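Phage-related conserved hypothetical protein, BB2244 (Bordetella bronchiseptica, PDB 2BDV) is of unknown function but belongs to the SOS response associated peptidase (SRAP) family, whose characterised members bind single-stranded DNA and cross-link to abasic sites. Local coordinates at residues A[4-9]-A[118-123]; A[44-49]-A[54-59]; A[77-80]-A[85-88]. All blocks are in the same frame, centred on the assembly; numbering follows the deposited sequence.

Contact 1 (A[4-9]-A[118-123])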
loop_
_atom_site.group_PDB
_atom_site.type_symbol
_atom_site.label_atom_id
_atom_site.label_comp_id
_atom_site.label_asym_id
_atom_site.label_seq_id
_atom_site.Cartn_x
_atom_site.Cartn_y
_atom_site.Cartn_z
ATOM N N ARG A 4 4.879 -7.232 0.460
ATOM C CA ARG A 4 3.896 -8.231 0.089
ATOM C C ARG A 4 2.598 -7.952 0.843
ATOM O O ARG A 4 2.623 -7.635 2.032
ATOM C CB ARG A 4 4.430 -9.613 0.475
ATOM C CG ARG A 4 3.867 -10.774 -0.320
ATOM C CD ARG A 4 4.482 -10.825 -1.716
ATOM N NE ARG A 4 5.942 -10.956 -1.694
ATOM C CZ ARG A 4 6.605 -12.063 -1.359
ATOM N NH1 ARG A 4 7.933 -12.073 -1.375
ATOM N NH2 ARG A 4 5.948 -13.160 -1.011
ATOM N N ILE A 5 1.465 -8.060 0.160
ATOM C CA ILE A 5 0.181 -7.833 0.811
ATOM C C ILE A 5 -0.784 -8.962 0.467
ATOM O O ILE A 5 -0.479 -9.839 -0.350
ATOM C CB ILE A 5 -0.496 -6.514 0.361
ATOM C CG1 ILE A 5 -0.745 -6.553 -1.140
ATOM C CG2 ILE A 5 0.332 -5.322 0.808
ATOM C CD1 ILE A 5 -1.595 -5.391 -1.676
ATOM N N ALA A 6 -1.954 -8.926 1.094
ATOM C CA ALA A 6 -2.981 -9.927 0.844
ATOM C C ALA A 6 -4.338 -9.274 0.590
ATOM O O ALA A 6 -4.771 -8.412 1.352
ATOM C CB ALA A 6 -3.077 -10.898 2.030
ATOM N N GLN A 7 -4.983 -9.675 -0.503
ATOM C CA GLN A 7 -6.315 -9.189 -0.863
ATOM C C GLN A 7 -7.186 -10.431 -1.045
ATOM O O GLN A 7 -7.307 -10.971 -2.151
ATOM C CB GLN A 7 -6.288 -8.375 -2.159
ATOM C CG GLN A 7 -5.590 -7.023 -2.030
ATOM C CD GLN A 7 -5.701 -6.170 -3.290
ATOM O OE1 GLN A 7 -5.732 -6.690 -4.405
ATOM N NE2 GLN A 7 -5.744 -4.850 -3.114
ATOM N N LYS A 8 -7.786 -10.885 0.051
ATOM C CA LYS A 8 -8.626 -12.075 0.021
ATOM C C LYS A 8 -10.129 -11.863 0.194
ATOM O O LYS A 8 -10.915 -12.767 -0.087
ATOM C CB LYS A 8 -8.116 -13.086 1.045
ATOM C CG LYS A 8 -7.609 -12.495 2.340
ATOM C CD LYS A 8 -6.775 -13.538 3.082
ATOM C CE LYS A 8 -6.461 -13.101 4.498
ATOM N NZ LYS A 8 -5.676 -14.136 5.229
ATOM N N SER A 9 -10.532 -10.683 0.651
ATOM C CA SER A 9 -11.953 -10.400 0.817
ATOM C C SER A 9 -12.584 -10.070 -0.521
ATOM O O SER A 9 -11.896 -9.730 -1.482
ATOM C CB SER A 9 -12.172 -9.215 1.752
ATOM O OG SER A 9 -11.780 -9.531 3.067
ATOM N N PRO A 118 8.762 -15.691 7.675
ATOM C CA PRO A 118 7.692 -14.784 7.240
ATOM C C PRO A 118 6.520 -14.705 8.231
ATOM O O PRO A 118 6.102 -15.718 8.793
ATOM C CB PRO A 118 7.271 -15.377 5.892
ATOM C CG PRO A 118 7.530 -16.851 6.075
ATOM C CD PRO A 118 8.858 -16.868 6.790
ATOM N N TYR A 119 6.006 -13.497 8.454
ATOM C CA TYR A 119 4.869 -13.294 9.353
ATOM C C TYR A 119 3.724 -12.631 8.590
ATOM O O TYR A 119 3.953 -11.884 7.633
ATOM C CB TYR A 119 5.250 -12.385 10.537
ATOM C CG TYR A 119 6.026 -13.069 11.635
ATOM C CD1 TYR A 119 7.398 -13.289 11.513
ATOM C CD2 TYR A 119 5.381 -13.544 12.775
ATOM C CE1 TYR A 119 8.111 -13.971 12.495
ATOM C CE2 TYR A 119 6.085 -14.228 13.765
ATOM C CZ TYR A 119 7.449 -14.442 13.616
ATOM O OH TYR A 119 8.142 -15.154 14.574
ATOM N N TYR A 120 2.492 -12.909 9.001
ATOM C CA TYR A 120 1.328 -12.287 8.370
ATOM C C TYR A 120 0.714 -11.351 9.425
ATOM O O TYR A 120 0.437 -11.786 10.539
ATOM C CB TYR A 120 0.296 -13.347 7.942
ATOM C CG TYR A 120 -0.981 -12.748 7.380
ATOM C CD1 TYR A 120 -0.950 -11.955 6.237
ATOM C CD2 TYR A 120 -2.210 -12.960 7.999
ATOM C CE1 TYR A 120 -2.099 -11.387 5.723
ATOM C CE2 TYR A 120 -3.381 -12.394 7.492
ATOM C CZ TYR A 120 -3.314 -11.605 6.347
ATOM O OH TYR A 120 -4.450 -11.032 5.809
ATOM N N ILE A 121 0.534 -10.076 9.073
ATOM C CA ILE A 121 -0.029 -9.063 9.980
ATOM C C ILE A 121 -1.400 -8.624 9.479
ATOM O O ILE A 121 -1.580 -8.409 8.284
ATOM C CB ILE A 121 0.843 -7.759 10.061
ATOM C CG1 ILE A 121 2.278 -8.073 10.469
ATOM C CG2 ILE A 121 0.290 -6.823 11.112
ATOM C CD1 ILE A 121 3.137 -8.586 9.371
ATOM N N HIS A 122 -2.366 -8.478 10.383
ATOM C CA HIS A 122 -3.706 -8.053 9.967
ATOM C C HIS A 122 -4.489 -7.357 11.079
ATOM O O HIS A 122 -4.036 -7.262 12.219
ATOM C CB HIS A 122 -4.494 -9.265 9.471
ATOM C CG HIS A 122 -4.840 -10.231 10.558
ATOM N ND1 HIS A 122 -5.844 -9.992 11.471
ATOM C CD2 HIS A 122 -4.270 -11.403 10.924
ATOM C CE1 HIS A 122 -5.874 -10.973 12.355
ATOM N NE2 HIS A 122 -4.929 -11.842 12.045
ATOM N N GLY A 123 -5.668 -6.864 10.721
ATOM C CA GLY A 123 -6.531 -6.195 11.673
ATOM C C GLY A 123 -7.824 -6.986 11.821
ATOM O O GLY A 123 -7.871 -8.166 11.481
#
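Tyr120 meets Ala6 and Lys8 across two non-adjacent strands of a four-stranded antiparallel sheet, in which strand 101-107 runs between strands 5-7 and 116-123. The contact illustrates how one long aromatic side chain can span an intervening strand, since it is made by side chains throughout. Tyr120 holds CG opposite its own backbone N (chi1 175°), a setting that directs the phenol toward strand 5-7.

The close-packed part is formed by Ala6, whose methyl approaches the ring obliquely, with Ala6 CB 3.9 Å from Tyr120 CE1. Both residues are buried, and the rings of Tyr103, on the intervening strand, and of Tyr34 also meet the Tyr120 ring, so the phenol belongs to a small aromatic cluster. The neighbouring residues of strand 5-7 turn the other way, Gln7 donating through its side-chain amide to the carbonyls of Pro98 and Leu43.

Toward solvent the contact is looser. Lys8, just beyond the strand, is partly exposed, and its backbone is fixed separately, Lys8 N bonding to Asp100 OD2. The side chain is extended beyond CG; it comes from the direction opposite to the tyrosine and passes its last two atoms obliquely alongside the phenol end of the ring. Lys8 NZ lies 3.6 Å from Tyr120 CZ, and the carbon before it comes nearer still to the hydroxyl, with Lys8 CE 3.2 Å from Tyr120 OH.

Contact 2 (A[44-49]-A[54-59])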
loop_
_atom_site.group_PDB
_atom_site.type_symbol
_atom_site.label_atom_id
_atom_site.label_comp_id
_atom_site.label_asym_id
_atom_site.label_seq_id
_atom_site.Cartn_x
_atom_site.Cartn_y
_atom_site.Cartn_z
ATOM N N THR A 44 -7.277 -1.388 -6.273
ATOM C CA THR A 44 -7.085 -0.082 -5.645
ATOM C C THR A 44 -8.397 0.687 -5.755
ATOM O O THR A 44 -9.236 0.393 -6.611
ATOM C CB THR A 44 -5.975 0.790 -6.331
ATOM O OG1 THR A 44 -6.489 1.380 -7.530
ATOM C CG2 THR A 44 -4.747 -0.042 -6.670
HETATM N N MSE A 45 -8.569 1.665 -4.879
HETATM C CA MSE A 45 -9.751 2.510 -4.895
HETATM C C MSE A 45 -9.267 3.948 -4.982
HETATM O O MSE A 45 -8.294 4.319 -4.321
HETATM C CB MSE A 45 -10.591 2.273 -3.642
HETATM C CG MSE A 45 -11.134 0.853 -3.593
HETATM SE SE MSE A 45 -12.453 0.542 -2.226
HETATM C CE MSE A 45 -11.265 0.369 -0.738
ATOM N N HIS A 46 -9.938 4.745 -5.814
ATOM C CA HIS A 46 -9.543 6.139 -6.026
ATOM C C HIS A 46 -10.562 6.977 -6.800
ATOM O O HIS A 46 -11.582 6.477 -7.266
ATOM C CB HIS A 46 -8.221 6.175 -6.792
ATOM C CG HIS A 46 -8.320 5.610 -8.176
ATOM N ND1 HIS A 46 -9.027 6.228 -9.186
ATOM C CD2 HIS A 46 -7.822 4.467 -8.709
ATOM C CE1 HIS A 46 -8.960 5.490 -10.283
ATOM N NE2 HIS A 46 -8.236 4.418 -10.020
ATOM N N ARG A 47 -10.244 8.259 -6.941
ATOM C CA ARG A 47 -11.076 9.205 -7.672
ATOM C C ARG A 47 -10.141 10.037 -8.551
ATOM O O ARG A 47 -10.234 11.264 -8.605
ATOM C CB ARG A 47 -11.833 10.097 -6.684
ATOM C CG ARG A 47 -12.631 9.291 -5.678
ATOM C CD ARG A 47 -13.323 10.171 -4.665
ATOM N NE ARG A 47 -14.311 11.059 -5.272
ATOM C CZ ARG A 47 -14.967 11.994 -4.591
ATOM N NH1 ARG A 47 -15.848 12.773 -5.200
ATOM N NH2 ARG A 47 -14.724 12.153 -3.295
ATOM N N LEU A 48 -9.239 9.349 -9.246
ATOM C CA LEU A 48 -8.250 10.005 -10.098
ATOM C C LEU A 48 -8.783 10.572 -11.409
ATOM O O LEU A 48 -8.218 11.521 -11.955
ATOM C CB LEU A 48 -7.110 9.032 -10.401
ATOM C CG LEU A 48 -6.395 8.489 -9.165
ATOM C CD1 LEU A 48 -5.322 7.480 -9.579
ATOM C CD2 LEU A 48 -5.797 9.638 -8.386
ATOM N N VAL A 49 -9.859 9.987 -11.920
ATOM C CA VAL A 49 -10.432 10.455 -13.170
ATOM C C VAL A 49 -11.810 11.084 -12.972
ATOM O O VAL A 49 -12.770 10.402 -12.601
ATOM C CB VAL A 49 -10.545 9.304 -14.187
ATOM C CG1 VAL A 49 -10.999 9.851 -15.546
ATOM C CG2 VAL A 49 -9.196 8.585 -14.315
ATOM N N ALA A 54 -13.896 4.957 -7.829
ATOM C CA ALA A 54 -13.722 3.739 -8.590
ATOM C C ALA A 54 -12.921 2.667 -7.868
ATOM O O ALA A 54 -12.202 2.932 -6.896
ATOM C CB ALA A 54 -13.069 4.053 -9.923
ATOM N N LEU A 55 -13.072 1.449 -8.376
ATOM C CA LEU A 55 -12.388 0.274 -7.878
ATOM C C LEU A 55 -11.757 -0.344 -9.121
ATOM O O LEU A 55 -12.457 -0.922 -9.953
ATOM C CB LEU A 55 -13.389 -0.696 -7.254
ATOM C CG LEU A 55 -12.803 -2.025 -6.758
ATOM C CD1 LEU A 55 -11.985 -1.776 -5.506
ATOM C CD2 LEU A 55 -13.924 -3.018 -6.460
ATOM N N ALA A 56 -10.439 -0.195 -9.251
ATOM C CA ALA A 56 -9.704 -0.714 -10.402
ATOM C C ALA A 56 -8.335 -1.270 -10.022
ATOM O O ALA A 56 -7.863 -1.089 -8.898
ATOM C CB ALA A 56 -9.538 0.383 -11.452
ATOM N N ARG A 57 -7.698 -1.942 -10.974
ATOM C CA ARG A 57 -6.387 -2.531 -10.756
ATOM C C ARG A 57 -5.295 -1.656 -11.337
ATOM O O ARG A 57 -5.269 -1.375 -12.532
ATOM C CB ARG A 57 -6.321 -3.926 -11.382
ATOM C CG ARG A 57 -7.190 -4.938 -10.674
ATOM C CD ARG A 57 -6.978 -6.337 -11.214
ATOM N NE ARG A 57 -7.723 -7.328 -10.430
ATOM C CZ ARG A 57 -7.299 -7.856 -9.286
ATOM N NH1 ARG A 57 -6.126 -7.504 -8.778
ATOM N NH2 ARG A 57 -8.054 -8.729 -8.643
ATOM N N LEU A 58 -4.386 -1.219 -10.481
ATOM C CA LEU A 58 -3.290 -0.369 -10.920
ATOM C C LEU A 58 -1.979 -1.101 -10.647
ATOM O O LEU A 58 -1.913 -1.971 -9.773
ATOM C CB LEU A 58 -3.350 0.969 -10.167
ATOM C CG LEU A 58 -4.232 2.093 -10.743
ATOM C CD1 LEU A 58 -5.601 1.567 -11.132
ATOM C CD2 LEU A 58 -4.349 3.207 -9.718
ATOM N N PRO A 59 -0.929 -0.781 -11.411
ATOM C CA PRO A 59 0.391 -1.400 -11.263
ATOM C C PRO A 59 1.108 -0.955 -9.995
ATOM O O PRO A 59 1.267 0.247 -9.751
ATOM C CB PRO A 59 1.145 -0.925 -12.504
ATOM C CG PRO A 59 0.073 -0.675 -13.488
ATOM C CD PRO A 59 -0.996 -0.014 -12.664
#
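Thr44 and Ala56 pair in the antiparallel beta hairpin of strands 43-46 and 54-57. Backbone hydrogen bonds run both ways at this pair, Thr44 N to Ala56 O at 2.7 Å and Ala56 N to Thr44 O at 3.0 Å, and again between His46 and Ala54. Ala56 O is gripped twice: Thr44 N comes nearly in line with the carbonyl, whereas Thr44 OG1 donates from above its plane (3.1 Å). A chi1 of 78° sets that hydroxyl between the backbone N and the carbonyl carbon.

Between these pairs lies the non-hydrogen-bonded pair Met45–Leu55, where CA-H...O contacts add to the ladder. Its side chains run alongside each other, packed tightly where Met45 CG, of a selenomethionine, stands 3.4 Å from Leu55 CD1.

On the other face Leu58 CD2 covers Thr44 OG1 at 3.6 Å, meets the His46 ring obliquely and packs 4.4 Å from Leu48 CD1. That Leu48 methyl sits over the centre of one face of the His46 ring, whose ND1 accepts from Leu48 N.

The Met45 face packs on Tyr14, Val15 and Leu18 of helix 11-18; Thr44 and His46 touch Ile95 of strand 94-99, and Leu58 meets Phe147 of strand 147-151.

Contact 3 (A[77-80]-A[85-88])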
loop_
_atom_site.group_PDB
_atom_site.type_symbol
_atom_site.label_atom_id
_atom_site.label_comp_id
_atom_site.label_asym_id
_atom_site.label_seq_id
_atom_site.Cartn_x
_atom_site.Cartn_y
_atom_site.Cartn_z
ATOM N N GLU A 77 8.077 10.644 5.624
ATOM C CA GLU A 77 8.779 11.900 5.819
ATOM C C GLU A 77 9.128 12.631 4.531
ATOM O O GLU A 77 9.098 13.860 4.493
ATOM C CB GLU A 77 10.044 11.676 6.631
ATOM C CG GLU A 77 10.669 12.969 7.068
ATOM C CD GLU A 77 11.667 12.766 8.165
ATOM O OE1 GLU A 77 12.682 12.077 7.912
ATOM O OE2 GLU A 77 11.426 13.287 9.278
ATOM N N THR A 78 9.474 11.892 3.481
ATOM C CA THR A 78 9.791 12.542 2.219
ATOM C C THR A 78 8.523 13.227 1.705
ATOM O O THR A 78 8.588 14.290 1.096
ATOM C CB THR A 78 10.317 11.539 1.177
ATOM O OG1 THR A 78 11.578 11.023 1.614
ATOM C CG2 THR A 78 10.505 12.216 -0.176
ATOM N N ILE A 79 7.369 12.630 1.977
ATOM C CA ILE A 79 6.107 13.221 1.549
ATOM C C ILE A 79 5.823 14.466 2.397
ATOM O O ILE A 79 5.315 15.467 1.893
ATOM C CB ILE A 79 4.937 12.214 1.692
ATOM C CG1 ILE A 79 5.254 10.942 0.903
ATOM C CG2 ILE A 79 3.643 12.839 1.189
ATOM C CD1 ILE A 79 4.214 9.853 1.042
ATOM N N GLU A 80 6.164 14.401 3.682
ATOM C CA GLU A 80 5.956 15.526 4.590
ATOM C C GLU A 80 6.856 16.714 4.228
ATOM O O GLU A 80 6.404 17.860 4.208
ATOM C CB GLU A 80 6.238 15.109 6.038
ATOM C CG GLU A 80 5.276 14.079 6.612
ATOM C CD GLU A 80 3.826 14.494 6.455
ATOM O OE1 GLU A 80 3.514 15.671 6.726
ATOM O OE2 GLU A 80 2.996 13.641 6.075
ATOM N N PRO A 85 10.059 11.742 -5.184
ATOM C CA PRO A 85 9.281 12.261 -6.311
ATOM C C PRO A 85 7.816 12.402 -5.929
ATOM O O PRO A 85 6.987 12.843 -6.722
ATOM C CB PRO A 85 9.487 11.194 -7.367
ATOM C CG PRO A 85 9.389 9.956 -6.542
ATOM C CD PRO A 85 10.235 10.285 -5.318
ATOM N N TRP A 86 7.505 12.012 -4.702
ATOM C CA TRP A 86 6.137 12.060 -4.209
ATOM C C TRP A 86 5.503 13.451 -4.245
ATOM O O TRP A 86 4.284 13.566 -4.289
ATOM C CB TRP A 86 6.108 11.482 -2.794
ATOM C CG TRP A 86 6.903 10.211 -2.710
ATOM C CD1 TRP A 86 7.927 9.941 -1.852
ATOM C CD2 TRP A 86 6.781 9.062 -3.561
ATOM N NE1 TRP A 86 8.454 8.705 -2.115
ATOM C CE2 TRP A 86 7.772 8.139 -3.157
ATOM C CE3 TRP A 86 5.933 8.726 -4.623
ATOM C CZ2 TRP A 86 7.942 6.896 -3.780
ATOM C CZ3 TRP A 86 6.103 7.486 -5.245
ATOM C CH2 TRP A 86 7.102 6.589 -4.817
ATOM N N LYS A 87 6.315 14.506 -4.237
ATOM C CA LYS A 87 5.768 15.860 -4.267
ATOM C C LYS A 87 4.967 16.090 -5.541
ATOM O O LYS A 87 4.197 17.038 -5.642
ATOM C CB LYS A 87 6.889 16.902 -4.180
ATOM C CG LYS A 87 7.881 16.861 -5.340
ATOM C CD LYS A 87 9.038 17.846 -5.137
ATOM C CE LYS A 87 10.208 17.522 -6.061
ATOM N NZ LYS A 87 11.325 18.511 -5.966
ATOM N N LEU A 88 5.150 15.203 -6.510
ATOM C CA LEU A 88 4.467 15.303 -7.791
ATOM C C LEU A 88 3.143 14.539 -7.831
ATOM O O LEU A 88 2.366 14.668 -8.779
ATOM C CB LEU A 88 5.390 14.767 -8.883
ATOM C CG LEU A 88 6.802 15.378 -8.917
ATOM C CD1 LEU A 88 7.694 14.551 -9.836
ATOM C CD2 LEU A 88 6.738 16.826 -9.383
#
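Trp86 lays the pyrrole end of its indole against Thr78 and Ile79, so that helix 76-80 packs against the segment that follows it, a short loop leading into a 3-10 turn at residues 86-88. These elements are part of the connection between strand 73-75 and strand 94-99, the two outermost strands of a mixed four-stranded sheet. Since no hydrogen bond crosses between the segments, the pairing serves as a worked example of local packing by hydrocarbon surface alone.

Two adjacent helix residues supply that surface. Thr78 presents its methyl branch: Thr78 CG2 stands opposite the residue's own backbone N and lies 3.8 Å from Trp86 CD1, while the hydroxyl is turned to another side. Ile79 contributes the first carbon of its longer branch, Ile79 CG1, which comes within 3.8 Å of Trp86 CB and so fills the angle where the indole leaves the main chain. Both groups reach the ring system at a slant.

On the tryptophan's own segment, Pro85, preceded by a cis peptide bond, places its CD 3.9 Å above the indole plane and offset toward the rim. The proline thus covers part of one face, and its ring also touches Tyr62.

Deeper in the fold, Ile79 and Trp86 both pack on Ala74 of strand 73-75, and both meet strand 147-151, Ile79 at Val150 and Trp86 at Ala148. Leu191 of helix 184-191 lies against Ile79 as well. Polar residues border the helix away from the indole: Glu77 forms a salt bridge with Arg81 and Glu80 another with Arg192. At the heart of the contact, Trp86 CD1 is shared by both helix residues, with Ile79 CG1 4.0 Å from it.

Overall arrangement
Contacts 2 and 3 follow one another along the chain, and both fall within the span that contact 1 brings together. Contact 1 belongs to the four-stranded antiparallel sheet; contact 2 is a two-stranded hairpin lying against the mixed sheet, bonded to it through Met45 and Leu96; contact 3 flanks that mixed sheet. Contacts 1 and 3 are farthest apart, 26 Å between centres, and contact 2 is 20 Å from each. None touches another, although the nearest atoms of contacts 1 and 2 are about 4 Å apart. Strand 147-151 meets contacts 2 and 3, and Gln7 bonds to Leu43 of the hairpin, tying both sheets and the hairpin into one compact SRAP-type fold.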